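PDB 2JEP: xyloglucanase from Paenibacillus pabuli, which hydrolyses xyloglucan, a polysaccharide of the plant cell wall, as a bacterial glycoside hydrolase of family 5. Local coordinates for residues Gly147-Gln150 / Thr151-Lys154; Glu155-Lys158 / Lys159-Gln163; Thr166-Ser169 / Asn170-Asp173; Tyr202-Ile205 / Phe206-Val210. All blocks are in the same frame, centred on the assembly; numbering follows the deposited sequence. Where two conformers were deposited one is given.

Interaction 1: residues Gly147-Gln150 / Thr151-Lys154; sequences GGNQ and TAIK
Asn149 reaches forward with its amide oxygen to take the backbone N-H of Ala152, OD1 to N 3.0 Å, and so caps the first turn of helix 150-167 from the N-cap position. Its CG stands opposite the backbone N (chi1 -166°), which turns the amide along the start of the helix; the donor comes in above the plane of that amide, and the methyl CB of Ala152 packs 3.5 Å from Asn149 CG. The backbone O of Asn149 meanwhile accepts Ile153 N in the first main-chain helical bond.

Gln150 does a different job. Its chain folds back at chi2 (-66°), carrying the amide toward the preceding loop, where NE2 gives a nearly straight bond to Gly147 O at 3.0 Å, the acceptor lying close to the amide plane. The same nitrogen is also bonded to Leu144 O, while OE1 takes its partner, Tyr202 OH, from outside the turn. Ile153 CD1 packs 3.5 Å from Gln150 NE2 and also approaches Gly147 CA. A leucine in place of Gln150 would probably leave the carbonyls of Gly147 and Leu144 without this donor and Tyr202 OH without this acceptor.

The aliphatic part of Lys154 runs past Gln150 O, CG at 3.2 Å. This first turn lies on the barrel's outer layer, where Gln150, Ile153 and Lys154 rest against Asn198, Ala201, Tyr202 and Ile205 of helix 193-211.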
loop_
_atom_site.group_PDB
_atom_site.type_symbol
_atom_site.label_atom_id
_atom_site.label_comp_id
_atom_site.label_asym_id
_atom_site.label_seq_id
_atom_site.Cartn_x
_atom_site.Cartn_y
_atom_site.Cartn_z
ATOM N N GLY A 147 -12.784 -3.706 17.673
ATOM C CA GLY A 147 -14.223 -3.555 17.690
ATOM C C GLY A 147 -14.912 -4.632 18.485
ATOM O O GLY A 147 -14.446 -5.766 18.566
ATOM N N GLY A 148 -16.051 -4.291 19.074
ATOM C CA GLY A 148 -16.746 -5.225 19.928
ATOM C C GLY A 148 -17.541 -6.316 19.255
ATOM O O GLY A 148 -17.806 -7.345 19.869
ATOM N N ASN A 149 -17.983 -6.090 18.038
ATOM C CA ASN A 149 -18.849 -7.052 17.327
ATOM C C ASN A 149 -18.077 -7.722 16.198
ATOM O O ASN A 149 -18.288 -7.452 15.023
ATOM C CB ASN A 149 -20.120 -6.355 16.782
ATOM C CG ASN A 149 -21.221 -7.353 16.338
ATOM O OD1 ASN A 149 -20.954 -8.544 16.070
ATOM N ND2 ASN A 149 -22.474 -6.840 16.228
ATOM N N GLN A 150 -17.155 -8.592 16.577
ATOM C CA GLN A 150 -16.305 -9.266 15.586
ATOM C C GLN A 150 -17.083 -10.155 14.631
ATOM O O GLN A 150 -16.708 -10.277 13.488
ATOM C CB GLN A 150 -15.173 -10.048 16.245
ATOM C CG GLN A 150 -14.123 -9.125 16.897
ATOM C CD GLN A 150 -13.355 -8.296 15.892
ATOM O OE1 GLN A 150 -12.984 -8.796 14.812
ATOM N NE2 GLN A 150 -13.123 -7.018 16.224
ATOM N N THR A 151 -18.193 -10.736 15.081
ATOM C CA THR A 151 -19.010 -11.518 14.171
ATOM C C THR A 151 -19.524 -10.658 13.021
ATOM O O THR A 151 -19.436 -11.061 11.867
ATOM C CB THR A 151 -20.169 -12.150 14.924
ATOM O OG1 THR A 151 -19.638 -13.060 15.883
ATOM C CG2 THR A 151 -21.123 -12.883 13.967
ATOM N N ALA A 152 -20.070 -9.485 13.323
ATOM C CA ALA A 152 -20.587 -8.617 12.279
ATOM C C ALA A 152 -19.443 -8.069 11.437
ATOM O O ALA A 152 -19.578 -7.960 10.231
ATOM C CB ALA A 152 -21.424 -7.478 12.872
ATOM N N ILE A 153 -18.338 -7.672 12.068
ATOM C CA ILE A 153 -17.199 -7.164 11.275
ATOM C C ILE A 153 -16.742 -8.221 10.262
ATOM O O ILE A 153 -16.524 -7.923 9.082
ATOM C CB ILE A 153 -16.038 -6.758 12.174
ATOM C CG1 ILE A 153 -16.427 -5.526 13.024
ATOM C CG2 ILE A 153 -14.775 -6.489 11.367
ATOM C CD1 ILE A 153 -15.426 -5.240 14.193
ATOM N N LYS A 154 -16.576 -9.452 10.726
ATOM C CA LYS A 154 -16.083 -10.515 9.866
ATOM C C LYS A 154 -17.050 -10.882 8.764
ATOM O O LYS A 154 -16.617 -11.160 7.633
ATOM C CB LYS A 154 -15.739 -11.749 10.693
ATOM C CG LYS A 154 -14.502 -11.546 11.553
ATOM C CD LYS A 154 -14.304 -12.716 12.509
ATOM C CE LYS A 154 -13.029 -12.600 13.284
ATOM N NZ LYS A 154 -12.831 -13.800 14.160
#

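Interaction 2: residues Glu155-Lys158 / Lys159-Gln163; sequences EKYK and KVWQQ
With CG turned opposite the backbone N (chi1 -176°), the Tyr157 ring stands beside Trp161, whose chi1 of -93° brings the pyrrole edge of its indole over one face of the phenol. Trp161 CD1 lies 3.5 Å from Tyr157 CZ, toward the rim of the ring, and the planes are almost perpendicular at 84°: an offset edge-to-face pair. The two polar ends point the same way, and Tyr157 OH and Trp161 NE1 both bond to Ser179 O, which helps fix the rotation of each ring.

On another side of the helix Glu155 and Lys159 run alongside each other. Each chain bends at chi2, and Glu155 OE2 touches Lys159 CE at 3.4 Å, yet NZ stays 4.6 Å from OE2, too far for a salt bridge. Lys158 is extended, its CE 3.5 Å from Gln162 NE2.

Gln163 NE2 donates to Lys159 O at 3.0 Å, on the face of that carbonyl opposite Gln163 N, and also bonds to Tyr102 O.

These are i to i+4 pairs of an amphipathic outer helix in a TIM barrel: Tyr157, Val160 and Trp161 are buried, Trp161 meeting Phe177 of strand 175-178 and Phe206 of helix 193-211, while Glu155, Lys158 and Lys159 remain partly exposed.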
loop_
_atom_site.group_PDB
_atom_site.type_symbol
_atom_site.label_atom_id
_atom_site.label_comp_id
_atom_site.label_asym_id
_atom_site.label_seq_id
_atom_site.Cartn_x
_atom_site.Cartn_y
_atom_site.Cartn_z
ATOM N N GLU A 155 -18.351 -10.876 9.068
ATOM C CA GLU A 155 -19.316 -11.170 8.033
ATOM C C GLU A 155 -19.412 -10.062 6.997
ATOM O O GLU A 155 -19.494 -10.320 5.814
ATOM C CB GLU A 155 -20.689 -11.439 8.673
ATOM C CG GLU A 155 -21.814 -11.758 7.712
ATOM C CD GLU A 155 -21.690 -13.055 6.970
ATOM O OE1 GLU A 155 -20.928 -13.943 7.413
ATOM O OE2 GLU A 155 -22.418 -13.195 5.926
ATOM N N LYS A 156 -19.404 -8.822 7.449
ATOM C CA LYS A 156 -19.399 -7.682 6.544
ATOM C C LYS A 156 -18.183 -7.732 5.641
ATOM O O LYS A 156 -18.270 -7.529 4.435
ATOM C CB LYS A 156 -19.419 -6.399 7.360
ATOM C CG LYS A 156 -19.478 -5.092 6.560
ATOM C CD LYS A 156 -19.758 -3.911 7.497
ATOM C CE LYS A 156 -19.773 -2.578 6.798
ATOM N NZ LYS A 156 -20.228 -1.508 7.748
ATOM N N TYR A 157 -17.022 -7.975 6.237
ATOM C CA TYR A 157 -15.784 -8.067 5.474
ATOM C C TYR A 157 -15.832 -9.165 4.406
ATOM O O TYR A 157 -15.445 -8.951 3.249
ATOM C CB TYR A 157 -14.637 -8.283 6.462
ATOM C CG TYR A 157 -13.249 -8.304 5.879
ATOM C CD1 TYR A 157 -12.659 -7.139 5.401
ATOM C CD2 TYR A 157 -12.501 -9.470 5.858
ATOM C CE1 TYR A 157 -11.358 -7.134 4.942
ATOM C CE2 TYR A 157 -11.204 -9.478 5.385
ATOM C CZ TYR A 157 -10.622 -8.311 4.926
ATOM O OH TYR A 157 -9.320 -8.347 4.453
ATOM N N LYS A 158 -16.312 -10.350 4.791
ATOM C CA LYS A 158 -16.518 -11.418 3.841
ATOM C C LYS A 158 -17.406 -10.972 2.680
ATOM O O LYS A 158 -17.080 -11.183 1.513
ATOM C CB LYS A 158 -17.110 -12.648 4.548
ATOM C CG LYS A 158 -17.464 -13.823 3.601
ATOM C CD LYS A 158 -18.195 -14.902 4.390
ATOM C CE LYS A 158 -18.808 -15.989 3.562
ATOM N NZ LYS A 158 -19.571 -16.872 4.495
ATOM N N LYS A 159 -18.570 -10.404 2.996
ATOM C CA LYS A 159 -19.512 -10.030 1.943
ATOM C C LYS A 159 -18.948 -8.936 1.033
ATOM O O LYS A 159 -19.185 -8.962 -0.183
ATOM C CB LYS A 159 -20.847 -9.589 2.567
ATOM C CG LYS A 159 -21.639 -10.713 3.218
ATOM C CD LYS A 159 -22.153 -11.721 2.177
ATOM C CE LYS A 159 -23.252 -12.639 2.706
ATOM N NZ LYS A 159 -23.762 -13.471 1.555
ATOM N N VAL A 160 -18.205 -7.984 1.617
ATOM C CA VAL A 160 -17.582 -6.925 0.837
ATOM C C VAL A 160 -16.540 -7.528 -0.101
ATOM O O VAL A 160 -16.564 -7.251 -1.302
ATOM C CB VAL A 160 -17.021 -5.846 1.773
ATOM C CG1 VAL A 160 -16.082 -4.884 1.033
ATOM C CG2 VAL A 160 -18.185 -5.107 2.418
ATOM N N TRP A 161 -15.633 -8.384 0.404
ATOM C CA TRP A 161 -14.650 -8.971 -0.511
ATOM C C TRP A 161 -15.271 -9.900 -1.535
ATOM O O TRP A 161 -14.773 -9.997 -2.651
ATOM C CB TRP A 161 -13.488 -9.655 0.228
ATOM C CG TRP A 161 -12.352 -8.713 0.414
ATOM C CD1 TRP A 161 -11.838 -8.225 1.592
ATOM C CD2 TRP A 161 -11.571 -8.121 -0.632
ATOM N NE1 TRP A 161 -10.805 -7.384 1.324
ATOM C CE2 TRP A 161 -10.617 -7.292 -0.028
ATOM C CE3 TRP A 161 -11.568 -8.241 -2.025
ATOM C CZ2 TRP A 161 -9.695 -6.562 -0.773
ATOM C CZ3 TRP A 161 -10.656 -7.509 -2.746
ATOM C CH2 TRP A 161 -9.748 -6.673 -2.118
ATOM N N GLN A 162 -16.372 -10.564 -1.176
ATOM C CA GLN A 162 -17.049 -11.403 -2.178
ATOM C C GLN A 162 -17.420 -10.549 -3.382
ATOM O O GLN A 162 -17.235 -10.953 -4.541
ATOM C CB GLN A 162 -18.330 -12.010 -1.609
ATOM C CG GLN A 162 -18.206 -13.218 -0.746
ATOM C CD GLN A 162 -19.570 -13.748 -0.316
ATOM O OE1 GLN A 162 -20.589 -13.128 -0.578
ATOM N NE2 GLN A 162 -19.583 -14.895 0.352
ATOM N N GLN A 163 -17.999 -9.393 -3.104
ATOM C CA GLN A 163 -18.456 -8.494 -4.172
ATOM C C GLN A 163 -17.324 -7.873 -4.965
ATOM O O GLN A 163 -17.393 -7.787 -6.186
ATOM C CB GLN A 163 -19.335 -7.403 -3.573
ATOM C CG GLN A 163 -20.635 -7.910 -3.006
ATOM C CD GLN A 163 -21.332 -6.838 -2.241
ATOM O OE1 GLN A 163 -21.949 -5.943 -2.834
ATOM N NE2 GLN A 163 -21.215 -6.880 -0.923
#

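Interaction 3: residues Thr166-Ser169 / Asn170-Asp173; sequences TKFS and NYND
Phe168 turns a ring edge onto one face of Tyr171, CD1 to CE1 3.7 Å, in an edge-to-face pair with centroids 5.2 Å apart and planes at 64°. Both rings leave the backbone with CG opposite the carbonyl carbon (chi1 -69° and -74°) and project from the same side of the turn. Tyr171 CD1 also lies 3.4 Å from Phe168 O.

Among backbone bonds, Tyr171 N donates to Phe168 O at 3.1 Å, closing a type I beta turn from Phe168 to Tyr171. This turn follows helix 150-167 and leads the chain back toward strand 175-178, so it belongs to an alpha-to-beta connection of the TIM barrel. Phe168 is buried between Val116 of helix 106-120 and Leu175 and Phe177 of the strand.

A water adds a further polar link: it donates to Lys167 O and accepts from Asn170 N at 2.9 Å, bridging the helix end to the turn.

Of the side-chain bonds, those of Tyr171 OH reach Asp117 and Gln113 on helix 106-120. A phenylalanine in place of Tyr171 would probably keep the ring pairing but leave Asp117 OD1 and Gln113 NE2 without their shared hydroxyl partner.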
loop_
_atom_site.group_PDB
_atom_site.type_symbol
_atom_site.label_atom_id
_atom_site.label_comp_id
_atom_site.label_asym_id
_atom_site.label_seq_id
_atom_site.Cartn_x
_atom_site.Cartn_y
_atom_site.Cartn_z
ATOM N N THR A 166 -15.727 -10.679 -7.059
ATOM C CA THR A 166 -16.615 -11.059 -8.159
ATOM C C THR A 166 -16.537 -10.024 -9.302
ATOM O O THR A 166 -16.466 -10.390 -10.474
ATOM C CB THR A 166 -18.027 -11.246 -7.657
ATOM O OG1 THR A 166 -18.049 -12.353 -6.757
ATOM C CG2 THR A 166 -19.005 -11.518 -8.800
ATOM N N LYS A 167 -16.508 -8.740 -8.967
ATOM C CA LYS A 167 -16.475 -7.682 -9.989
ATOM C C LYS A 167 -15.237 -7.823 -10.881
ATOM O O LYS A 167 -15.275 -7.549 -12.083
ATOM C CB LYS A 167 -16.454 -6.304 -9.292
ATOM C CG LYS A 167 -16.583 -5.078 -10.175
ATOM C CD LYS A 167 -17.969 -4.958 -10.747
ATOM C CE LYS A 167 -18.141 -3.678 -11.550
ATOM N NZ LYS A 167 -19.426 -3.733 -12.288
ATOM N N PHE A 168 -14.119 -8.258 -10.288
ATOM C CA PHE A 168 -12.843 -8.307 -10.988
ATOM C C PHE A 168 -12.355 -9.717 -11.327
ATOM O O PHE A 168 -11.188 -9.933 -11.653
ATOM C CB PHE A 168 -11.797 -7.580 -10.130
ATOM C CG PHE A 168 -12.010 -6.088 -10.054
ATOM C CD1 PHE A 168 -11.609 -5.274 -11.100
ATOM C CD2 PHE A 168 -12.637 -5.513 -8.965
ATOM C CE1 PHE A 168 -11.857 -3.920 -11.065
ATOM C CE2 PHE A 168 -12.873 -4.156 -8.897
ATOM C CZ PHE A 168 -12.469 -3.351 -9.974
ATOM N N SER A 169 -13.272 -10.686 -11.338
ATOM C CA SER A 169 -12.837 -12.068 -11.444
ATOM C C SER A 169 -12.132 -12.434 -12.728
ATOM O O SER A 169 -11.280 -13.326 -12.708
ATOM C CB SER A 169 -13.994 -13.031 -11.211
ATOM O OG SER A 169 -14.913 -12.959 -12.275
ATOM N N ASN A 170 -12.420 -11.727 -13.824
ATOM C CA ASN A 170 -11.819 -12.094 -15.097
ATOM C C ASN A 170 -10.480 -11.407 -15.384
ATOM O O ASN A 170 -9.839 -11.687 -16.397
ATOM C CB ASN A 170 -12.823 -11.876 -16.231
ATOM C CG ASN A 170 -14.072 -12.758 -16.088
ATOM O OD1 ASN A 170 -13.989 -13.915 -15.676
ATOM N ND2 ASN A 170 -15.230 -12.195 -16.407
ATOM N N TYR A 171 -10.036 -10.535 -14.484
ATOM C CA TYR A 171 -8.749 -9.876 -14.669
ATOM C C TYR A 171 -7.592 -10.837 -14.422
ATOM O O TYR A 171 -7.666 -11.703 -13.552
ATOM C CB TYR A 171 -8.625 -8.684 -13.710
ATOM C CG TYR A 171 -9.472 -7.514 -14.130
ATOM C CD1 TYR A 171 -10.869 -7.579 -14.126
ATOM C CD2 TYR A 171 -8.890 -6.325 -14.561
ATOM C CE1 TYR A 171 -11.646 -6.514 -14.535
ATOM C CE2 TYR A 171 -9.674 -5.245 -14.960
ATOM C CZ TYR A 171 -11.058 -5.341 -14.960
ATOM O OH TYR A 171 -11.883 -4.316 -15.361
ATOM N N ASN A 172 -6.524 -10.700 -15.206
ATOM C CA ASN A 172 -5.370 -11.579 -15.096
ATOM C C ASN A 172 -4.507 -11.241 -13.878
ATOM O O ASN A 172 -4.912 -10.423 -13.024
ATOM C CB ASN A 172 -4.604 -11.667 -16.428
ATOM C CG ASN A 172 -3.784 -10.447 -16.755
ATOM O OD1 ASN A 172 -3.496 -9.618 -15.892
ATOM N ND2 ASN A 172 -3.368 -10.342 -18.036
ATOM N N ASP A 173 -3.341 -11.873 -13.785
ATOM C CA ASP A 173 -2.504 -11.769 -12.608
ATOM C C ASP A 173 -1.839 -10.407 -12.450
ATOM O O ASP A 173 -1.166 -10.182 -11.432
ATOM C CB ASP A 173 -1.423 -12.843 -12.571
ATOM C CG ASP A 173 -1.941 -14.220 -12.195
ATOM O OD1 ASP A 173 -3.133 -14.398 -11.886
ATOM O OD2 ASP A 173 -1.091 -15.143 -12.190
HETATM O O HOH W 1 -14.044 -9.320 -14.238
#

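Interaction 4: residues Tyr202-Ile205 / Phe206-Val210; sequences YNQI and FVDTV
Tyr202 O receives Phe206 N at 2.9 Å, and Phe206 CB packs close to that same oxygen. The phenol of Tyr202 leads away from this turn, toward helix 150-167.

Asn203 follows, its backbone O accepting Val207 N. That oxygen lies in the plane of the Phe206 ring at its edge, 3.9 Å from CD2, and Val207 CG2 comes within 3.3 Å of it. The Asn203 amide serves the surrounding fold instead, OD1 bonding to Ser179 OG and ND2 to Pro225 O.

Helix 193-211 is one of the outer helices of a TIM barrel, linking strand 175-178 to strand 222-225. Its Phe206 packs against Phe177, Leu222 and Val224 of those strands.

Gln204 bends at chi2 (65°), which swings its amide forward over the next turn to Asp208. NE2 sits 3.2 Å from both OD1 and OD2, a forked pair of weak bonds, with amide and carboxylate planes 29° apart. OE1 holds the stronger partner, Thr244 N in a loop, so the amide ties that loop to the helix.

Ile205 ends the series. Its carbonyl oxygen is gripped twice by Thr209, from opposite faces of the carbonyl plane: by the backbone N at 2.8 Å and by OG1, which donates at 2.7 Å. Thr209 OG1 stands opposite its own carbonyl carbon (chi1 -63°), folded back along the helix, and the Ile205 side chain lies alongside, pointing the same way, CG2 3.7 Å from Thr209 OG1.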
loop_
_atom_site.group_PDB
_atom_site.type_symbol
_atom_site.label_atom_id
_atom_site.label_comp_id
_atom_site.label_asym_id
_atom_site.label_seq_id
_atom_site.Cartn_x
_atom_site.Cartn_y
_atom_site.Cartn_z
ATOM N N TYR A 202 -8.982 -11.771 9.697
ATOM C CA TYR A 202 -9.402 -11.021 8.511
ATOM C C TYR A 202 -8.593 -11.498 7.306
ATOM O O TYR A 202 -9.144 -11.752 6.237
ATOM C CB TYR A 202 -9.254 -9.499 8.683
ATOM C CG TYR A 202 -9.918 -8.880 9.892
ATOM C CD1 TYR A 202 -10.985 -9.481 10.542
ATOM C CD2 TYR A 202 -9.481 -7.647 10.379
ATOM C CE1 TYR A 202 -11.542 -8.918 11.660
ATOM C CE2 TYR A 202 -10.038 -7.072 11.502
ATOM C CZ TYR A 202 -11.070 -7.708 12.156
ATOM O OH TYR A 202 -11.590 -7.135 13.282
ATOM N N ASN A 203 -7.275 -11.610 7.459
ATOM C CA ASN A 203 -6.481 -12.049 6.302
ATOM C C ASN A 203 -6.932 -13.425 5.817
ATOM O O ASN A 203 -6.995 -13.655 4.613
ATOM C CB ASN A 203 -4.980 -12.079 6.612
ATOM C CG ASN A 203 -4.331 -10.706 6.561
ATOM O OD1 ASN A 203 -4.791 -9.826 5.845
ATOM N ND2 ASN A 203 -3.220 -10.531 7.290
ATOM N N GLN A 204 -7.229 -14.325 6.747
ATOM C CA GLN A 204 -7.663 -15.690 6.361
ATOM C C GLN A 204 -9.010 -15.678 5.651
ATOM O O GLN A 204 -9.215 -16.358 4.650
ATOM C CB GLN A 204 -7.699 -16.595 7.589
ATOM C CG GLN A 204 -7.917 -18.060 7.213
ATOM C CD GLN A 204 -6.745 -18.587 6.405
ATOM O OE1 GLN A 204 -5.631 -18.725 6.932
ATOM N NE2 GLN A 204 -6.961 -18.830 5.111
ATOM N N ILE A 205 -9.956 -14.920 6.205
ATOM C CA ILE A 205 -11.278 -14.754 5.573
ATOM C C ILE A 205 -11.150 -14.182 4.168
ATOM O O ILE A 205 -11.803 -14.657 3.213
ATOM C CB ILE A 205 -12.194 -13.844 6.458
ATOM C CG1 ILE A 205 -12.561 -14.572 7.755
ATOM C CG2 ILE A 205 -13.473 -13.446 5.711
ATOM C CD1 ILE A 205 -13.026 -13.629 8.878
ATOM N N PHE A 206 -10.326 -13.148 4.039
ATOM C CA PHE A 206 -10.073 -12.556 2.725
ATOM C C PHE A 206 -9.575 -13.607 1.741
ATOM O O PHE A 206 -10.117 -13.747 0.634
ATOM C CB PHE A 206 -9.078 -11.390 2.888
ATOM C CG PHE A 206 -8.338 -11.020 1.650
ATOM C CD1 PHE A 206 -8.939 -10.278 0.648
ATOM C CD2 PHE A 206 -7.000 -11.355 1.500
ATOM C CE1 PHE A 206 -8.193 -9.881 -0.473
ATOM C CE2 PHE A 206 -6.277 -10.965 0.401
ATOM C CZ PHE A 206 -6.874 -10.234 -0.598
ATOM N N VAL A 207 -8.515 -14.318 2.104
ATOM C CA VAL A 207 -7.924 -15.275 1.174
ATOM C C VAL A 207 -8.966 -16.310 0.735
ATOM O O VAL A 207 -9.183 -16.520 -0.456
ATOM C CB VAL A 207 -6.667 -15.953 1.779
ATOM C CG1 VAL A 207 -6.227 -17.155 0.927
ATOM C CG2 VAL A 207 -5.488 -14.931 1.965
ATOM N N ASP A 208 -9.614 -16.935 1.703
ATOM C CA ASP A 208 -10.527 -18.023 1.369
ATOM C C ASP A 208 -11.758 -17.528 0.620
ATOM O O ASP A 208 -12.263 -18.205 -0.276
ATOM C CB ASP A 208 -10.980 -18.742 2.623
ATOM C CG ASP A 208 -9.842 -19.476 3.351
ATOM O OD1 ASP A 208 -8.833 -19.830 2.734
ATOM O OD2 ASP A 208 -9.991 -19.730 4.556
ATOM N N THR A 209 -12.250 -16.344 0.978
ATOM C CA THR A 209 -13.400 -15.792 0.285
ATOM C C THR A 209 -13.065 -15.485 -1.163
ATOM O O THR A 209 -13.823 -15.822 -2.075
ATOM C CB THR A 209 -13.895 -14.506 1.015
ATOM O OG1 THR A 209 -14.330 -14.841 2.339
ATOM C CG2 THR A 209 -15.025 -13.836 0.279
ATOM N N VAL A 210 -11.935 -14.821 -1.386
ATOM C CA VAL A 210 -11.548 -14.488 -2.756
ATOM C C VAL A 210 -11.384 -15.748 -3.594
ATOM O O VAL A 210 -11.837 -15.793 -4.749
ATOM C CB VAL A 210 -10.255 -13.635 -2.767
ATOM C CG1 VAL A 210 -9.655 -13.574 -4.177
ATOM C CG2 VAL A 210 -10.561 -12.249 -2.204
#

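Interactions 1, 2 and 3 follow one another along helix 150-167 and its ends: the capped first turn, the middle, and the turn that leads on toward strand 175-178. The centres of interactions 1 and 3 lie about 28 Å apart, with interaction 2 between them. Interaction 4, later in the chain, sits on helix 193-211, its centre about 9 Å from that of interaction 2 and about 15 Å from that of interaction 1. It touches both, through Gln150 and Tyr202 near one end and Tyr157, Trp161 and Phe206 further along, but not interaction 3. Together they join two consecutive outer helices of the eight-stranded TIM barrel, flanking strand 175-178.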